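Local coordinates for protein probable amidase (PDB 2DC0) that is a probable amidase of the amidase signature family, an alpha/beta protein built around one large mixed beta sheet, at residues A[122-127]-A[169-174]; A[133-138]-A[361-366]; A[201-206]-A[283-288]. One frame throughout, in Å; residues are numbered along the deposited sequence.

Contact 1: residues A[122-127]-A[169-174]; sequences LGITGE and GGSIRI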
loop_
_atom_site.group_PDB
_atom_site.type_symbol
_atom_site.label_atom_id
_atom_site.label_comp_id
_atom_site.label_asym_id
_atom_site.label_seq_id
_atom_site.Cartn_x
_atom_site.Cartn_y
_atom_site.Cartn_z
ATOM N N LEU A 122 13.356 3.006 19.058
ATOM C CA LEU A 122 14.122 2.179 18.140
ATOM C C LEU A 122 14.611 0.911 18.827
ATOM O O LEU A 122 15.801 0.755 19.106
ATOM C CB LEU A 122 15.303 2.974 17.583
ATOM C CG LEU A 122 16.123 2.328 16.467
ATOM C CD1 LEU A 122 15.202 1.836 15.352
ATOM C CD2 LEU A 122 17.111 3.350 15.929
ATOM N N GLY A 123 13.679 0.001 19.095
ATOM C CA GLY A 123 14.028 -1.242 19.758
ATOM C C GLY A 123 12.804 -1.881 20.374
ATOM O O GLY A 123 11.814 -1.199 20.645
ATOM N N ILE A 124 12.866 -3.191 20.602
ATOM C CA ILE A 124 11.735 -3.904 21.177
ATOM C C ILE A 124 12.036 -4.673 22.466
ATOM O O ILE A 124 11.206 -5.463 22.908
ATOM C CB ILE A 124 11.152 -4.908 20.165
ATOM C CG1 ILE A 124 12.206 -5.977 19.847
ATOM C CG2 ILE A 124 10.702 -4.179 18.902
ATOM C CD1 ILE A 124 12.780 -6.818 21.020
ATOM N N THR A 125 13.197 -4.446 23.075
ATOM C CA THR A 125 13.535 -5.163 24.306
ATOM C C THR A 125 12.979 -4.476 25.548
ATOM O O THR A 125 12.559 -5.138 26.499
ATOM C CB THR A 125 15.070 -5.312 24.511
ATOM O OG1 THR A 125 15.650 -4.026 24.753
ATOM C CG2 THR A 125 15.719 -5.940 23.285
ATOM N N GLY A 126 12.976 -3.149 25.541
ATOM C CA GLY A 126 12.492 -2.427 26.700
ATOM C C GLY A 126 13.647 -2.166 27.649
ATOM O O GLY A 126 13.475 -1.585 28.725
ATOM N N GLU A 127 14.834 -2.622 27.260
ATOM C CA GLU A 127 16.028 -2.401 28.066
ATOM C C GLU A 127 16.554 -1.033 27.652
ATOM O O GLU A 127 16.685 -0.740 26.463
ATOM C CB GLU A 127 17.054 -3.504 27.809
ATOM C CG GLU A 127 16.655 -4.830 28.440
ATOM C CD GLU A 127 17.545 -5.976 28.013
ATOM O OE1 GLU A 127 18.765 -5.756 27.857
ATOM O OE2 GLU A 127 17.032 -7.105 27.845
ATOM N N GLY A 169 7.072 -1.487 14.055
ATOM C CA GLY A 169 7.429 -2.829 13.640
ATOM C C GLY A 169 6.855 -3.848 14.606
ATOM O O GLY A 169 7.130 -5.047 14.512
ATOM N N GLY A 170 6.048 -3.355 15.541
ATOM C CA GLY A 170 5.426 -4.214 16.538
ATOM C C GLY A 170 5.451 -3.624 17.939
ATOM O O GLY A 170 5.014 -4.258 18.895
ATOM N N SER A 171 5.927 -2.389 18.061
ATOM C CA SER A 171 6.050 -1.747 19.365
ATOM C C SER A 171 4.821 -1.643 20.265
ATOM O O SER A 171 4.936 -1.242 21.422
ATOM C CB SER A 171 6.703 -0.386 19.191
ATOM O OG SER A 171 8.099 -0.578 19.008
ATOM N N ILE A 172 3.650 -1.990 19.744
ATOM C CA ILE A 172 2.434 -1.994 20.553
ATOM C C ILE A 172 2.072 -3.461 20.817
ATOM O O ILE A 172 1.844 -3.866 21.953
ATOM C CB ILE A 172 1.246 -1.308 19.823
ATOM C CG1 ILE A 172 1.326 0.208 20.016
ATOM C CG2 ILE A 172 -0.088 -1.834 20.343
ATOM C CD1 ILE A 172 0.458 1.026 19.061
ATOM N N ARG A 173 2.031 -4.255 19.754
ATOM C CA ARG A 173 1.681 -5.664 19.858
ATOM C C ARG A 173 2.666 -6.515 20.665
ATOM O O ARG A 173 2.250 -7.353 21.469
ATOM C CB ARG A 173 1.493 -6.229 18.448
ATOM C CG ARG A 173 0.332 -5.550 17.717
ATOM C CD ARG A 173 0.418 -5.721 16.206
ATOM N NE ARG A 173 1.480 -4.898 15.631
ATOM C CZ ARG A 173 2.118 -5.195 14.505
ATOM N NH1 ARG A 173 1.798 -6.302 13.837
ATOM N NH2 ARG A 173 3.077 -4.392 14.045
ATOM N N ILE A 174 3.964 -6.300 20.469
ATOM C CA ILE A 174 4.973 -7.073 21.192
ATOM C C ILE A 174 4.874 -6.898 22.712
ATOM O O ILE A 174 4.790 -7.877 23.447
ATOM C CB ILE A 174 6.399 -6.719 20.689
ATOM C CG1 ILE A 174 6.535 -7.188 19.230
ATOM C CG2 ILE A 174 7.462 -7.394 21.563
ATOM C CD1 ILE A 174 7.694 -6.587 18.488
#
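The flat peptide group joining Gly123 to Ile124 turns its oxygen end toward Ser171. Gly123 O and Ser171 OG are 4.1 Å apart, too far for a hydrogen bond, and the hydroxyl sits well off the peptide plane rather than straight ahead of the oxygen. At the other end of the same group stands Ile124, whose side chain faces the glycine-rich turn that runs Gly169-Gly170-Ser171 into helix 173-179, consistent with the Gly/Ser-rich signature region of amidase-family proteins. The contact thus illustrates how an irregular loop after strand 110-115 can be packed against the start of helix 173-179 by one pair of isoleucines. Ile124 CG2 meets Ile174 CD1 at 3.9 Å, the two side chains running obliquely past each other. Ile124 holds CG1 between its N and its carbonyl carbon (chi1 64°), which turns the CG2 branch out to the partner; Ile174 reaches it with an extended CG1-CD1 arm. Ile382 of helix 377-382 touches both isoleucines, closing a small apolar cluster. The turn itself is tight: Gly170, at a positive phi of 137°, lends its O to Ile174 N at 2.8 Å in the first turn of the helix. Ser171 takes little part in the apolar packing, its OG being engaged in weak hydrogen bonds with Gly146 O and Ser147 N, while its carbonyl accepts from Ser148 OG. Beside it, Arg173 bridges to Asp167 and donates to Thr385 O. Beyond the isoleucine the loop is shaped by its own ST turn, in which Glu127 N donates to Thr125 OG1 at 3.0 Å, the N-H pointing almost straight at the oxygen (163°).

Contact 2: residues A[133-138]-A[361-366]; sequences PVRNAV and PPLGTE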
loop_
_atom_site.group_PDB
_atom_site.type_symbol
_atom_site.label_atom_id
_atom_site.label_comp_id
_atom_site.label_asym_id
_atom_site.label_seq_id
_atom_site.Cartn_x
_atom_site.Cartn_y
_atom_site.Cartn_z
ATOM N N PRO A 133 16.039 -0.566 32.818
ATOM C CA PRO A 133 15.075 -1.385 32.083
ATOM C C PRO A 133 13.652 -1.369 32.622
ATOM O O PRO A 133 13.426 -1.207 33.822
ATOM C CB PRO A 133 15.694 -2.777 32.151
ATOM C CG PRO A 133 16.349 -2.770 33.511
ATOM C CD PRO A 133 17.002 -1.405 33.554
ATOM N N VAL A 134 12.693 -1.503 31.715
ATOM C CA VAL A 134 11.298 -1.586 32.116
ATOM C C VAL A 134 11.164 -3.087 32.304
ATOM O O VAL A 134 11.527 -3.859 31.412
ATOM C CB VAL A 134 10.335 -1.116 31.007
ATOM C CG1 VAL A 134 8.883 -1.359 31.443
ATOM C CG2 VAL A 134 10.544 0.366 30.732
ATOM N N ARG A 135 10.664 -3.495 33.465
ATOM C CA ARG A 135 10.531 -4.906 33.791
ATOM C C ARG A 135 9.127 -5.437 33.574
ATOM O O ARG A 135 8.136 -4.764 33.867
ATOM C CB ARG A 135 10.971 -5.140 35.246
ATOM C CG ARG A 135 12.421 -4.732 35.491
ATOM C CD ARG A 135 12.839 -4.765 36.966
ATOM N NE ARG A 135 14.262 -4.444 37.082
ATOM C CZ ARG A 135 15.247 -5.308 36.836
ATOM N NH1 ARG A 135 14.967 -6.551 36.480
ATOM N NH2 ARG A 135 16.515 -4.923 36.903
ATOM N N ASN A 136 9.063 -6.656 33.051
ATOM C CA ASN A 136 7.810 -7.329 32.765
ATOM C C ASN A 136 6.871 -7.318 33.963
ATOM O O ASN A 136 7.290 -7.551 35.097
ATOM C CB ASN A 136 8.093 -8.768 32.329
ATOM C CG ASN A 136 6.866 -9.461 31.797
ATOM O OD1 ASN A 136 5.947 -9.792 32.548
ATOM N ND2 ASN A 136 6.841 -9.687 30.490
ATOM N N ALA A 137 5.593 -7.061 33.699
ATOM C CA ALA A 137 4.578 -7.001 34.744
ATOM C C ALA A 137 4.429 -8.305 35.530
ATOM O O ALA A 137 4.188 -8.280 36.731
ATOM C CB ALA A 137 3.234 -6.613 34.124
ATOM N N VAL A 138 4.573 -9.438 34.851
ATOM C CA VAL A 138 4.422 -10.738 35.503
ATOM C C VAL A 138 5.682 -11.244 36.202
ATOM O O VAL A 138 5.609 -11.843 37.279
ATOM C CB VAL A 138 3.950 -11.804 34.489
ATOM C CG1 VAL A 138 3.843 -13.165 35.163
ATOM C CG2 VAL A 138 2.598 -11.398 33.914
ATOM N N PRO A 361 11.571 -13.267 27.305
ATOM C CA PRO A 361 12.810 -13.860 27.821
ATOM C C PRO A 361 13.509 -13.023 28.900
ATOM O O PRO A 361 13.174 -11.856 29.116
ATOM C CB PRO A 361 13.662 -13.989 26.566
ATOM C CG PRO A 361 13.313 -12.753 25.820
ATOM C CD PRO A 361 11.799 -12.614 26.002
ATOM N N PRO A 362 14.483 -13.623 29.605
ATOM C CA PRO A 362 15.218 -12.906 30.649
ATOM C C PRO A 362 15.900 -11.658 30.092
ATOM O O PRO A 362 16.279 -11.613 28.913
ATOM C CB PRO A 362 16.242 -13.937 31.120
ATOM C CG PRO A 362 15.504 -15.226 30.963
ATOM C CD PRO A 362 14.814 -15.059 29.618
ATOM N N LEU A 363 16.055 -10.643 30.934
ATOM C CA LEU A 363 16.725 -9.425 30.499
ATOM C C LEU A 363 18.117 -9.849 30.030
ATOM O O LEU A 363 18.703 -10.762 30.603
ATOM C CB LEU A 363 16.845 -8.442 31.669
ATOM C CG LEU A 363 15.511 -7.877 32.178
ATOM C CD1 LEU A 363 15.695 -7.193 33.523
ATOM C CD2 LEU A 363 14.971 -6.899 31.143
ATOM N N GLY A 364 18.619 -9.212 28.974
ATOM C CA GLY A 364 19.947 -9.526 28.469
ATOM C C GLY A 364 20.049 -10.682 27.489
ATOM O O GLY A 364 21.143 -11.003 27.027
ATOM N N THR A 365 18.925 -11.310 27.160
ATOM C CA THR A 365 18.932 -12.442 26.233
ATOM C C THR A 365 19.122 -11.963 24.795
ATOM O O THR A 365 18.239 -11.335 24.214
ATOM C CB THR A 365 17.623 -13.237 26.331
ATOM O OG1 THR A 365 17.399 -13.608 27.696
ATOM C CG2 THR A 365 17.694 -14.495 25.490
ATOM N N GLU A 366 20.275 -12.278 24.219
ATOM C CA GLU A 366 20.580 -11.847 22.865
ATOM C C GLU A 366 20.262 -12.881 21.795
ATOM O O GLU A 366 20.083 -12.532 20.634
ATOM C CB GLU A 366 22.044 -11.434 22.787
ATOM C CG GLU A 366 22.386 -10.334 23.776
ATOM C CD GLU A 366 23.812 -9.869 23.644
ATOM O OE1 GLU A 366 24.715 -10.729 23.666
ATOM O OE2 GLU A 366 24.025 -8.644 23.526
#
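This is a surface contact of apolar character, in which Leu363, at the second position of a type II beta turn running from Pro362 to Thr365, reaches out to Pro133 and Arg135. It joins two loops of the amidase fold, one between strand 110-115 and helix 149-157, the other between strands 350-354 and 367-370; the centre of the contact lies about 17 Å from the centre of the chain. The leucine divides its two methyls between the partners. CD2 packs on Pro133 CB at 4.3 Å, whereas CD1 comes to the NH1 side of the Arg135 guanidinium, 3.8 Å from CZ; the still shorter approach to NH1 is close enough to be doubtful in detail. The arginine arrives with an extended chain from CG to NE, its CG anti to the carbonyl carbon (chi1 -60°), and crosses the leucine at about a right angle. Its polar end is bound by Pro140 O, which accepts from NH1. Each loop also carries a local brace. Pro362 O receives both Thr365 N at 3.2 Å and Thr365 OG1 at 2.6 Å, from the same face of its carbonyl plane, pinning the turn that presents the leucine. In the other loop Asn136 makes an Asx turn, Val138 N lying 2.7 Å from OD1 in the carbonyl plane, while ND2 donates to Phe178 O and Gln143 O. Chemically, then, the side chains meet by van der Waals packing, with no hydrogen bond or salt bridge between the two segments; the turn gains directional bonds from outside the pair, among them the backbone bonding of Leu363 with Ser141.

Contact 3: residues A[201-206]-A[283-288]; sequences RSTDHA and EVYTRL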
loop_
_atom_site.group_PDB
_atom_site.type_symbol
_atom_site.label_atom_id
_atom_site.label_comp_id
_atom_site.label_asym_id
_atom_site.label_seq_id
_atom_site.Cartn_x
_atom_site.Cartn_y
_atom_site.Cartn_z
ATOM N N ARG A 201 8.094 7.895 9.591
ATOM C CA ARG A 201 6.830 8.528 9.241
ATOM C C ARG A 201 5.902 7.702 8.357
ATOM O O ARG A 201 4.688 7.792 8.502
ATOM C CB ARG A 201 7.083 9.881 8.574
ATOM C CG ARG A 201 7.644 10.956 9.499
ATOM C CD ARG A 201 8.067 12.173 8.690
ATOM N NE ARG A 201 6.956 12.713 7.912
ATOM C CZ ARG A 201 7.100 13.435 6.804
ATOM N NH1 ARG A 201 8.315 13.704 6.337
ATOM N NH2 ARG A 201 6.030 13.886 6.162
ATOM N N SER A 202 6.452 6.900 7.445
ATOM C CA SER A 202 5.604 6.109 6.554
ATOM C C SER A 202 5.275 4.727 7.110
ATOM O O SER A 202 4.628 3.920 6.440
ATOM C CB SER A 202 6.259 5.963 5.173
ATOM O OG SER A 202 7.411 5.143 5.225
ATOM N N THR A 203 5.703 4.461 8.340
ATOM C CA THR A 203 5.445 3.168 8.951
ATOM C C THR A 203 4.947 3.261 10.394
ATOM O O THR A 203 4.432 2.273 10.937
ATOM C CB THR A 203 6.713 2.293 8.907
ATOM O OG1 THR A 203 7.243 2.300 7.574
ATOM C CG2 THR A 203 6.387 0.867 9.297
ATOM N N ASP A 204 5.097 4.434 11.017
ATOM C CA ASP A 204 4.645 4.630 12.409
ATOM C C ASP A 204 3.118 4.536 12.520
ATOM O O ASP A 204 2.397 4.895 11.590
ATOM C CB ASP A 204 5.029 6.019 12.950
ATOM C CG ASP A 204 6.517 6.196 13.186
ATOM O OD1 ASP A 204 7.271 5.198 13.222
ATOM O OD2 ASP A 204 6.927 7.369 13.355
ATOM N N HIS A 205 2.644 4.081 13.677
ATOM C CA HIS A 205 1.215 3.959 13.976
ATOM C C HIS A 205 0.977 4.336 15.442
ATOM O O HIS A 205 1.777 3.982 16.309
ATOM C CB HIS A 205 0.711 2.517 13.837
ATOM C CG HIS A 205 0.681 1.986 12.440
ATOM N ND1 HIS A 205 1.824 1.687 11.731
ATOM C CD2 HIS A 205 -0.357 1.606 11.661
ATOM C CE1 HIS A 205 1.490 1.140 10.575
ATOM N NE2 HIS A 205 0.173 1.079 10.507
ATOM N N ALA A 206 -0.119 5.039 15.716
ATOM C CA ALA A 206 -0.483 5.390 17.087
ATOM C C ALA A 206 -1.612 4.431 17.454
ATOM O O ALA A 206 -2.482 4.151 16.628
ATOM C CB ALA A 206 -0.977 6.834 17.164
ATOM N N GLU A 283 14.577 -7.639 6.016
ATOM C CA GLU A 283 15.577 -6.696 5.502
ATOM C C GLU A 283 14.928 -5.420 4.957
ATOM O O GLU A 283 15.413 -4.321 5.216
ATOM C CB GLU A 283 16.398 -7.325 4.370
ATOM C CG GLU A 283 17.070 -8.651 4.664
ATOM C CD GLU A 283 17.642 -9.293 3.390
ATOM O OE1 GLU A 283 18.588 -8.717 2.797
ATOM O OE2 GLU A 283 17.134 -10.365 2.973
ATOM N N VAL A 284 13.846 -5.574 4.193
ATOM C CA VAL A 284 13.142 -4.431 3.615
ATOM C C VAL A 284 12.703 -3.473 4.716
ATOM O O VAL A 284 12.969 -2.270 4.656
ATOM C CB VAL A 284 11.883 -4.875 2.811
ATOM C CG1 VAL A 284 11.083 -3.654 2.367
ATOM C CG2 VAL A 284 12.298 -5.688 1.589
ATOM N N TYR A 285 12.030 -4.021 5.721
ATOM C CA TYR A 285 11.544 -3.240 6.853
ATOM C C TYR A 285 12.699 -2.522 7.550
ATOM O O TYR A 285 12.658 -1.310 7.791
ATOM C CB TYR A 285 10.842 -4.159 7.866
ATOM C CG TYR A 285 10.568 -3.484 9.190
ATOM C CD1 TYR A 285 9.441 -2.682 9.371
ATOM C CD2 TYR A 285 11.494 -3.566 10.234
ATOM C CE1 TYR A 285 9.253 -1.972 10.557
ATOM C CE2 TYR A 285 11.311 -2.857 11.418
ATOM C CZ TYR A 285 10.195 -2.059 11.569
ATOM O OH TYR A 285 10.045 -1.303 12.708
ATOM N N THR A 286 13.726 -3.288 7.881
ATOM C CA THR A 286 14.886 -2.747 8.572
ATOM C C THR A 286 15.527 -1.557 7.858
ATOM O O THR A 286 15.742 -0.507 8.464
ATOM C CB THR A 286 15.932 -3.840 8.789
ATOM O OG1 THR A 286 15.356 -4.879 9.586
ATOM C CG2 THR A 286 17.162 -3.281 9.506
ATOM N N ARG A 287 15.819 -1.713 6.571
ATOM C CA ARG A 287 16.441 -0.630 5.820
ATOM C C ARG A 287 15.535 0.587 5.699
ATOM O O ARG A 287 15.976 1.718 5.889
ATOM C CB ARG A 287 16.846 -1.114 4.425
ATOM C CG ARG A 287 17.780 -2.305 4.463
ATOM C CD ARG A 287 18.401 -2.598 3.106
ATOM N NE ARG A 287 19.320 -3.733 3.190
ATOM C CZ ARG A 287 20.292 -3.979 2.316
ATOM N NH1 ARG A 287 20.480 -3.167 1.283
ATOM N NH2 ARG A 287 21.080 -5.034 2.475
ATOM N N LEU A 288 14.263 0.356 5.394
ATOM C CA LEU A 288 13.326 1.452 5.240
ATOM C C LEU A 288 13.186 2.273 6.522
ATOM O O LEU A 288 13.293 3.495 6.494
ATOM C CB LEU A 288 11.962 0.908 4.795
ATOM C CG LEU A 288 11.001 1.949 4.213
ATOM C CD1 LEU A 288 9.920 1.278 3.371
ATOM C CD2 LEU A 288 10.391 2.742 5.355
#
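Van der Waals contacts carry the meeting of Thr203 and Ser202 with Leu288 and Tyr285. Thr203 CG2 comes to the edge of the Tyr285 ring, near its plane, at 4.2 Å from CE1, so the methyl touches the rim of the ring and not its pi face. Leu288, its side chain slanting across Thr203, offers a single methyl, CD2, to two hydroxyls at once, 3.8 Å from Ser202 OG and 3.9 Å from Thr203 OG1. With its CG anti to the backbone N (chi1 -163°), the leucine extends from the helix toward the loop; one turn earlier Tyr285 brings its ring in alongside.

The setting is an example of helix-against-loop packing in the amidase fold, where the loop leading into strand 206-210, an inner strand of the large mixed sheet, meets helix 281-296 close to the dimer interface. Leu288 also rests on Tyr327 and Ala330 of helix 324-345, and nearby Arg201 forms a salt bridge with Asp329 of the second subunit.

Polar interactions run beside this packing and satisfy the buried hydroxyls. Ser202 OG is hydrogen-bonded to Glu292 OE2 and to Arg334 NH2, and Thr203 OG1 to Ser200 OG, with a weak further bond from Arg334 NH1. With these partners, the two oxygens can lie against a methyl and still be hydrogen-bonded.

Within the segments, Leu288 N donates to Val284 O at 3.0 Å in the helix, and in the loop His205 ND1 makes only a weak, bent hydrogen bond to Thr203 O, 2.8 Å long with an angle of 129° at the hydrogen.

From the N terminus the chain passes through 122-127 and then 133-138, opening contacts 1 and 2 in the same loop after strand 110-115. Contact 1 closes first, at 169-174, tying that loop to the start of helix 173-179. Contact 2 stays open until 361-366, where it ties the same loop to the turn before strand 367-370, so the two cross. Contact 3, between 201-206 and 283-288, lies nested inside contact 2 and in series with contact 1; it ties the loop before strand 206-210 to helix 281-296. The first two touch directly, Glu127 OE2 standing 2.9 Å from Gly364 N in a probable hydrogen bond. Contact 3 meets contact 1 where Tyr285 packs beside Gly169.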